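Local coordinates for protein 4-hydroxy-tetrahydrodipicolinate synthase (PDB 2EHH) that probably catalyses the condensation of pyruvate with aspartate beta-semialdehyde to 4-hydroxy-tetrahydrodipicolinate, a step of lysine biosynthesis, through a Schiff-base intermediate, at residues E141-A151 with R169-L177; I27-I38 with A62-I73. All blocks are in the same frame, centred on the assembly; numbering follows the deposited sequence.

Interaction 1. Residues E141-A151 with R169-L177; sequences EISVDTMFKLA and RISEIVKRL
Two neighbouring outer helices of the TIM barrel meet where Arg169, on helix 167-177, reaches across to the carbonyl of Ile142, just before helix 144-153. Its chain runs extended from CG to NE, with CG anti to the backbone N (chi1 174°), and brings the guanidinium end-on to Ile142 O, which takes both NH1 and NH2 at 3.0 Å. The Glu141 carboxylate stacks over one face, Glu141 OE1 3.5 Å from Arg169 NE as an ion pair through charge alone; OE1 is also hydrogen-bonded by Asn133, and Arg169 NE has a firmer salt bridge to Glu162 on strand 157-162. Losing this guanidinium to an alanine here is likely to leave Ile142 O without its two donors and the Glu141 and Glu162 charges without their mate. Along the barrel's outer layer, segments 144-151 and 169-177, crossing at -30°, pack knobs-into-holes: branched Val144 fits among Arg169, Glu172, Ile173 and Arg176, and Leu177 among Val144, Met147, Phe148 and Ala151; the small CB of Ala151 admits Leu177 CD2 at 4.0 Å. Farther out, Arg176 bends at chi3 and grips Asp145 OD1 with NH2 (2.7 Å) and NH1 (2.9 Å), the carboxylate plane turned 79° from the guanidinium.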
# COMPACT_ATOMS: atom_id res chain seq x y z
N GLU A 141 6.25 11.94 -2.64
CA GLU A 141 5.56 12.98 -1.87
C GLU A 141 6.54 13.97 -1.25
O GLU A 141 7.58 13.58 -0.73
CB GLU A 141 4.69 12.36 -0.78
CG GLU A 141 4.08 13.37 0.19
CD GLU A 141 2.92 12.80 0.99
OE1 GLU A 141 1.75 13.16 0.69
OE2 GLU A 141 3.16 11.99 1.90
N ILE A 142 6.19 15.25 -1.32
CA ILE A 142 7.03 16.27 -0.73
C ILE A 142 6.66 16.31 0.75
O ILE A 142 5.50 16.50 1.11
CB ILE A 142 6.78 17.64 -1.41
CG1 ILE A 142 7.77 18.68 -0.87
CG2 ILE A 142 5.33 18.06 -1.22
CD1 ILE A 142 7.80 19.98 -1.69
N SER A 143 7.65 16.09 1.61
CA SER A 143 7.41 16.06 3.05
C SER A 143 7.03 17.43 3.60
O SER A 143 7.32 18.46 2.98
CB SER A 143 8.64 15.57 3.80
OG SER A 143 9.62 16.59 3.85
N VAL A 144 6.39 17.45 4.76
CA VAL A 144 6.01 18.72 5.36
C VAL A 144 7.30 19.46 5.76
O VAL A 144 7.36 20.69 5.69
CB VAL A 144 5.10 18.49 6.58
CG1 VAL A 144 4.72 19.83 7.21
CG2 VAL A 144 3.83 17.75 6.14
N ASP A 145 8.32 18.71 6.15
CA ASP A 145 9.60 19.32 6.51
C ASP A 145 10.10 20.14 5.31
O ASP A 145 10.50 21.29 5.46
CB ASP A 145 10.66 18.26 6.83
CG ASP A 145 10.55 17.72 8.26
OD1 ASP A 145 9.78 18.29 9.05
OD2 ASP A 145 11.26 16.74 8.58
N THR A 146 10.07 19.53 4.13
CA THR A 146 10.53 20.21 2.92
C THR A 146 9.65 21.41 2.60
O THR A 146 10.15 22.48 2.28
CB THR A 146 10.54 19.24 1.72
OG1 THR A 146 11.44 18.16 1.99
CG2 THR A 146 10.98 19.96 0.44
N MET A 147 8.33 21.24 2.71
CA MET A 147 7.40 22.33 2.45
C MET A 147 7.68 23.48 3.41
O MET A 147 7.66 24.65 3.02
CB MET A 147 5.96 21.87 2.62
CG MET A 147 5.51 20.84 1.59
SD MET A 147 3.85 20.23 1.92
CE MET A 147 2.87 21.65 1.47
N PHE A 148 7.92 23.15 4.67
CA PHE A 148 8.20 24.15 5.69
C PHE A 148 9.44 24.96 5.32
O PHE A 148 9.44 26.19 5.39
CB PHE A 148 8.41 23.46 7.03
CG PHE A 148 8.79 24.39 8.14
CD1 PHE A 148 7.85 25.26 8.68
CD2 PHE A 148 10.09 24.40 8.64
CE1 PHE A 148 8.21 26.14 9.71
CE2 PHE A 148 10.45 25.27 9.66
CZ PHE A 148 9.51 26.14 10.20
N LYS A 149 10.50 24.25 4.95
CA LYS A 149 11.76 24.87 4.57
C LYS A 149 11.55 25.77 3.35
O LYS A 149 12.09 26.87 3.28
CB LYS A 149 12.80 23.80 4.26
CG LYS A 149 14.20 24.32 3.96
CD LYS A 149 15.16 23.16 3.69
CE LYS A 149 16.54 23.65 3.28
NZ LYS A 149 17.26 24.35 4.38
N LEU A 150 10.75 25.30 2.41
CA LEU A 150 10.47 26.06 1.19
C LEU A 150 9.65 27.33 1.43
O LEU A 150 9.99 28.40 0.92
CB LEU A 150 9.73 25.18 0.18
CG LEU A 150 10.61 24.23 -0.63
CD1 LEU A 150 9.74 23.22 -1.38
CD2 LEU A 150 11.46 25.05 -1.60
N ALA A 151 8.57 27.20 2.19
CA ALA A 151 7.71 28.34 2.48
C ALA A 151 8.42 29.37 3.34
O ALA A 151 8.12 30.56 3.28
CB ALA A 151 6.43 27.87 3.16
N ARG A 169 -1.99 14.87 7.34
CA ARG A 169 -0.98 15.65 6.64
C ARG A 169 -1.48 17.10 6.56
O ARG A 169 -0.71 18.04 6.72
CB ARG A 169 -0.75 15.09 5.23
CG ARG A 169 0.18 15.93 4.37
CD ARG A 169 0.31 15.33 2.98
NE ARG A 169 0.92 16.26 2.04
CZ ARG A 169 2.23 16.46 1.91
NH1 ARG A 169 3.09 15.80 2.68
NH2 ARG A 169 2.67 17.35 1.02
N ILE A 170 -2.78 17.26 6.31
CA ILE A 170 -3.35 18.60 6.24
C ILE A 170 -3.17 19.29 7.60
O ILE A 170 -2.77 20.46 7.68
CB ILE A 170 -4.86 18.54 5.88
CG1 ILE A 170 -5.06 17.80 4.56
CG2 ILE A 170 -5.44 19.95 5.80
CD1 ILE A 170 -4.25 18.35 3.38
N SER A 171 -3.45 18.57 8.68
CA SER A 171 -3.29 19.13 10.02
C SER A 171 -1.85 19.59 10.22
O SER A 171 -1.60 20.69 10.73
CB SER A 171 -3.62 18.09 11.10
OG SER A 171 -5.01 17.89 11.21
N GLU A 172 -0.92 18.74 9.82
CA GLU A 172 0.50 19.05 9.97
C GLU A 172 0.89 20.31 9.20
O GLU A 172 1.60 21.16 9.73
CB GLU A 172 1.34 17.86 9.50
CG GLU A 172 2.73 17.82 10.10
CD GLU A 172 2.73 17.54 11.60
OE1 GLU A 172 2.20 16.48 12.01
OE2 GLU A 172 3.27 18.37 12.36
N ILE A 173 0.44 20.42 7.96
CA ILE A 173 0.75 21.59 7.14
C ILE A 173 0.15 22.86 7.75
O ILE A 173 0.84 23.86 7.93
CB ILE A 173 0.22 21.43 5.70
CG1 ILE A 173 0.89 20.22 5.03
CG2 ILE A 173 0.51 22.69 4.90
CD1 ILE A 173 0.25 19.82 3.72
N VAL A 174 -1.14 22.82 8.07
CA VAL A 174 -1.80 23.98 8.66
C VAL A 174 -1.10 24.42 9.95
O VAL A 174 -0.84 25.61 10.15
CB VAL A 174 -3.28 23.67 8.97
CG1 VAL A 174 -3.90 24.81 9.79
CG2 VAL A 174 -4.05 23.49 7.66
N LYS A 175 -0.78 23.46 10.80
CA LYS A 175 -0.13 23.76 12.07
C LYS A 175 1.29 24.28 11.93
O LYS A 175 1.66 25.27 12.55
CB LYS A 175 -0.13 22.51 12.97
CG LYS A 175 0.53 22.73 14.32
CD LYS A 175 0.46 21.48 15.18
CE LYS A 175 1.15 21.69 16.52
NZ LYS A 175 0.54 22.80 17.29
N ARG A 176 2.10 23.61 11.12
CA ARG A 176 3.49 24.01 10.95
C ARG A 176 3.79 25.20 10.04
O ARG A 176 4.62 26.04 10.39
CB ARG A 176 4.33 22.81 10.50
CG ARG A 176 4.38 21.68 11.50
CD ARG A 176 5.27 20.57 10.99
NE ARG A 176 6.64 21.04 10.82
CZ ARG A 176 7.60 20.33 10.24
NH1 ARG A 176 8.82 20.85 10.12
NH2 ARG A 176 7.35 19.11 9.78
N LEU A 177 3.14 25.29 8.88
CA LEU A 177 3.42 26.40 7.96
C LEU A 177 2.77 27.71 8.34
O LEU A 177 3.15 28.77 7.85
CB LEU A 177 3.06 26.03 6.52
CG LEU A 177 4.18 25.27 5.79
CD1 LEU A 177 4.45 23.94 6.51
CD2 LEU A 177 3.81 25.03 4.33

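Interaction 2. Residues I27-I38 with A62-I73; sequences IEFHVDNGTDAI and AVKRAAGRIKVI
Ile70 is the wedge between the helix and strand portions of this contact, its CD1 pressed to 3.2 Å from Ile38 CD1 and 3.4 Å from Val31 CG2, both tighter than usual van der Waals contact. CG1 lies between the backbone N and the carbonyl carbon (chi1 54°), an arrangement that sends CD1 to these two partners while CG2 rests near Thr35 O. Ile27 extends this apolar layer: its CD1 reaches Ala62 CA at 3.7 Å, and the small side chains of Ala62 and Ala66 let it come close to helix 52-66. Strand 37-40, helix 52-66 and strand 71-75 form a beta-alpha-beta unit of the TIM barrel, and helix 20-31, which precedes it, packs beside helix 52-66. The strands pair in parallel: Ile38 N donates to Lys71 O, and Ile38 O receives Ile73 N in a nearly straight bond (178°). Toward solvent, apolar packing gives way to charge. The exposed Arg69 presents NH2 and NH1 end-on to Glu28 OE1 and OE2, each at 2.9 Å, with the two planes 40° apart, while Val31 CG2 lies over the centre of one guanidinium face. Bonds from NE to Ala66 O and from NH2 to Arg65 O fix that group's rotation against the helix end. Arg65 adds a long ion pair, its NH2 3.9 Å from Glu28 OE1, with no N-H aimed at the oxygen.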
# COMPACT_ATOMS: atom_id res chain seq x y z
N ILE A 27 -14.15 29.89 -20.31
CA ILE A 27 -13.72 30.97 -19.43
C ILE A 27 -14.90 31.87 -19.04
O ILE A 27 -15.06 32.21 -17.88
CB ILE A 27 -12.60 31.80 -20.08
CG1 ILE A 27 -11.35 30.94 -20.22
CG2 ILE A 27 -12.31 33.05 -19.25
CD1 ILE A 27 -10.16 31.63 -20.85
N GLU A 28 -15.72 32.23 -20.02
CA GLU A 28 -16.89 33.07 -19.76
C GLU A 28 -17.85 32.33 -18.85
O GLU A 28 -18.48 32.91 -17.97
CB GLU A 28 -17.58 33.42 -21.08
CG GLU A 28 -16.69 34.17 -22.05
CD GLU A 28 -16.28 35.54 -21.53
OE1 GLU A 28 -15.22 36.04 -21.96
OE2 GLU A 28 -17.01 36.12 -20.71
N PHE A 29 -17.97 31.02 -19.07
CA PHE A 29 -18.84 30.17 -18.27
C PHE A 29 -18.50 30.35 -16.79
O PHE A 29 -19.39 30.52 -15.95
CB PHE A 29 -18.64 28.71 -18.69
CG PHE A 29 -19.42 27.71 -17.87
CD1 PHE A 29 -20.81 27.74 -17.85
CD2 PHE A 29 -18.76 26.71 -17.16
CE1 PHE A 29 -21.53 26.78 -17.13
CE2 PHE A 29 -19.47 25.75 -16.44
CZ PHE A 29 -20.86 25.78 -16.42
N HIS A 30 -17.21 30.31 -16.47
CA HIS A 30 -16.81 30.46 -15.07
C HIS A 30 -16.90 31.87 -14.54
O HIS A 30 -17.15 32.07 -13.35
CB HIS A 30 -15.41 29.88 -14.87
CG HIS A 30 -15.39 28.39 -14.86
ND1 HIS A 30 -15.08 27.64 -15.98
CD2 HIS A 30 -15.79 27.51 -13.91
CE1 HIS A 30 -15.29 26.36 -15.72
NE2 HIS A 30 -15.72 26.25 -14.47
N VAL A 31 -16.71 32.86 -15.41
CA VAL A 31 -16.81 34.24 -14.97
C VAL A 31 -18.24 34.51 -14.50
O VAL A 31 -18.45 35.11 -13.44
CB VAL A 31 -16.46 35.24 -16.11
CG1 VAL A 31 -16.84 36.66 -15.70
CG2 VAL A 31 -14.98 35.17 -16.42
N ASP A 32 -19.24 34.07 -15.25
CA ASP A 32 -20.60 34.33 -14.83
C ASP A 32 -21.23 33.29 -13.92
O ASP A 32 -22.43 33.34 -13.65
CB ASP A 32 -21.50 34.60 -16.05
CG ASP A 32 -21.47 33.48 -17.07
OD1 ASP A 32 -21.78 33.76 -18.25
OD2 ASP A 32 -21.15 32.34 -16.68
N ASN A 33 -20.43 32.35 -13.43
CA ASN A 33 -20.96 31.34 -12.52
C ASN A 33 -20.31 31.36 -11.14
O ASN A 33 -20.43 30.40 -10.37
CB ASN A 33 -20.86 29.94 -13.14
CG ASN A 33 -22.04 29.62 -14.03
OD1 ASN A 33 -23.18 29.60 -13.58
ND2 ASN A 33 -21.76 29.39 -15.31
N GLY A 34 -19.62 32.45 -10.83
CA GLY A 34 -19.00 32.60 -9.52
C GLY A 34 -17.66 31.97 -9.22
O GLY A 34 -17.17 32.11 -8.10
N THR A 35 -17.05 31.30 -10.18
CA THR A 35 -15.75 30.67 -9.93
C THR A 35 -14.70 31.75 -9.61
O THR A 35 -14.64 32.78 -10.27
CB THR A 35 -15.31 29.83 -11.15
OG1 THR A 35 -16.35 28.90 -11.47
CG2 THR A 35 -14.04 29.05 -10.83
N ASP A 36 -13.89 31.50 -8.59
CA ASP A 36 -12.89 32.46 -8.16
C ASP A 36 -11.64 32.49 -9.04
O ASP A 36 -11.04 33.55 -9.24
CB ASP A 36 -12.49 32.20 -6.71
CG ASP A 36 -13.66 32.38 -5.76
OD1 ASP A 36 -14.18 33.51 -5.67
OD2 ASP A 36 -14.06 31.39 -5.10
N ALA A 37 -11.24 31.34 -9.56
CA ALA A 37 -10.05 31.28 -10.39
C ALA A 37 -10.06 30.07 -11.31
O ALA A 37 -10.73 29.08 -11.04
CB ALA A 37 -8.81 31.25 -9.52
N ILE A 38 -9.30 30.17 -12.39
CA ILE A 38 -9.21 29.09 -13.34
C ILE A 38 -7.76 28.63 -13.43
O ILE A 38 -6.84 29.44 -13.53
CB ILE A 38 -9.67 29.52 -14.75
CG1 ILE A 38 -11.14 29.93 -14.72
CG2 ILE A 38 -9.48 28.37 -15.74
CD1 ILE A 38 -11.67 30.39 -16.05
N ALA A 62 -5.66 32.47 -22.00
CA ALA A 62 -6.53 32.53 -20.83
C ALA A 62 -6.40 33.87 -20.11
O ALA A 62 -7.40 34.45 -19.69
CB ALA A 62 -6.21 31.39 -19.87
N VAL A 63 -5.17 34.35 -19.96
CA VAL A 63 -4.94 35.62 -19.29
C VAL A 63 -5.65 36.74 -20.05
O VAL A 63 -6.33 37.58 -19.45
CB VAL A 63 -3.43 35.93 -19.18
CG1 VAL A 63 -3.21 37.36 -18.68
CG2 VAL A 63 -2.78 34.94 -18.22
N LYS A 64 -5.50 36.75 -21.37
CA LYS A 64 -6.13 37.78 -22.20
C LYS A 64 -7.65 37.72 -22.14
O LYS A 64 -8.31 38.75 -22.01
CB LYS A 64 -5.69 37.63 -23.66
CG LYS A 64 -4.27 38.08 -23.95
CD LYS A 64 -3.94 37.89 -25.43
CE LYS A 64 -2.60 38.52 -25.80
NZ LYS A 64 -1.47 37.98 -25.00
N ARG A 65 -8.22 36.52 -22.22
CA ARG A 65 -9.67 36.39 -22.18
C ARG A 65 -10.25 36.72 -20.81
O ARG A 65 -11.18 37.52 -20.71
CB ARG A 65 -10.11 34.99 -22.60
CG ARG A 65 -9.70 34.60 -24.02
CD ARG A 65 -9.89 35.74 -25.02
NE ARG A 65 -11.24 36.30 -25.04
CZ ARG A 65 -12.31 35.67 -25.50
NH1 ARG A 65 -12.22 34.44 -25.99
NH2 ARG A 65 -13.49 36.28 -25.49
N ALA A 66 -9.71 36.10 -19.76
CA ALA A 66 -10.21 36.36 -18.42
C ALA A 66 -10.08 37.85 -18.14
O ALA A 66 -11.01 38.48 -17.63
CB ALA A 66 -9.42 35.56 -17.39
N ALA A 67 -8.91 38.40 -18.46
CA ALA A 67 -8.62 39.82 -18.28
C ALA A 67 -8.99 40.36 -16.89
O ALA A 67 -9.78 41.31 -16.78
CB ALA A 67 -9.33 40.64 -19.36
N GLY A 68 -8.43 39.76 -15.85
CA GLY A 68 -8.67 40.21 -14.49
C GLY A 68 -10.04 39.99 -13.87
O GLY A 68 -10.21 40.25 -12.69
N ARG A 69 -11.01 39.52 -14.65
CA ARG A 69 -12.34 39.28 -14.10
C ARG A 69 -12.33 38.09 -13.14
O ARG A 69 -13.16 37.99 -12.24
CB ARG A 69 -13.34 39.03 -15.23
CG ARG A 69 -13.62 40.27 -16.08
CD ARG A 69 -14.53 39.91 -17.23
NE ARG A 69 -13.87 38.99 -18.16
CZ ARG A 69 -14.50 38.26 -19.07
NH1 ARG A 69 -15.81 38.32 -19.18
NH2 ARG A 69 -13.80 37.47 -19.87
N ILE A 70 -11.37 37.19 -13.34
CA ILE A 70 -11.19 36.02 -12.49
C ILE A 70 -9.70 35.71 -12.53
O ILE A 70 -9.03 36.00 -13.52
CB ILE A 70 -11.97 34.81 -13.02
CG1 ILE A 70 -11.59 34.54 -14.47
CG2 ILE A 70 -13.47 35.04 -12.87
CD1 ILE A 70 -12.34 33.40 -15.10
N LYS A 71 -9.18 35.14 -11.45
CA LYS A 71 -7.76 34.81 -11.41
C LYS A 71 -7.43 33.70 -12.39
O LYS A 71 -8.25 32.83 -12.70
CB LYS A 71 -7.35 34.40 -10.00
CG LYS A 71 -7.54 35.47 -8.93
CD LYS A 71 -6.62 36.66 -9.17
CE LYS A 71 -6.60 37.58 -7.96
NZ LYS A 71 -6.10 36.89 -6.73
N VAL A 72 -6.20 33.73 -12.90
CA VAL A 72 -5.73 32.72 -13.83
C VAL A 72 -4.45 32.13 -13.26
O VAL A 72 -3.48 32.85 -13.03
CB VAL A 72 -5.43 33.30 -15.23
CG1 VAL A 72 -4.85 32.21 -16.13
CG2 VAL A 72 -6.71 33.87 -15.84
N ILE A 73 -4.49 30.83 -13.00
CA ILE A 73 -3.34 30.10 -12.47
C ILE A 73 -2.86 29.19 -13.60
O ILE A 73 -3.65 28.49 -14.23
CB ILE A 73 -3.73 29.24 -11.25
CG1 ILE A 73 -4.36 30.12 -10.17
CG2 ILE A 73 -2.50 28.53 -10.70
CD1 ILE A 73 -4.93 29.34 -8.98

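Overall arrangement
Both contacts lie in one TIM barrel but on separate sectors, their centres 29 Å apart and their nearest atoms about 15 Å apart, with no touch between them. Interaction 2 joins the second and third strands and the helices that precede them; interaction 1 ties together the helices before and after strand 157-162 in the sequence. That strand carries Lys161, predicted to form the Schiff base, and each contact comes within about 9 Å of its side chain, interaction 1 through Met147 and interaction 2 through Ile73. Ile73 is also about 5 Å from Ile203, a predicted pyruvate-binding residue, and Ile142 about 8 Å from Tyr132, the predicted proton donor/acceptor. A second subunit packs against helix 167-177, where its His233 is hydrogen-bonded to Ser171.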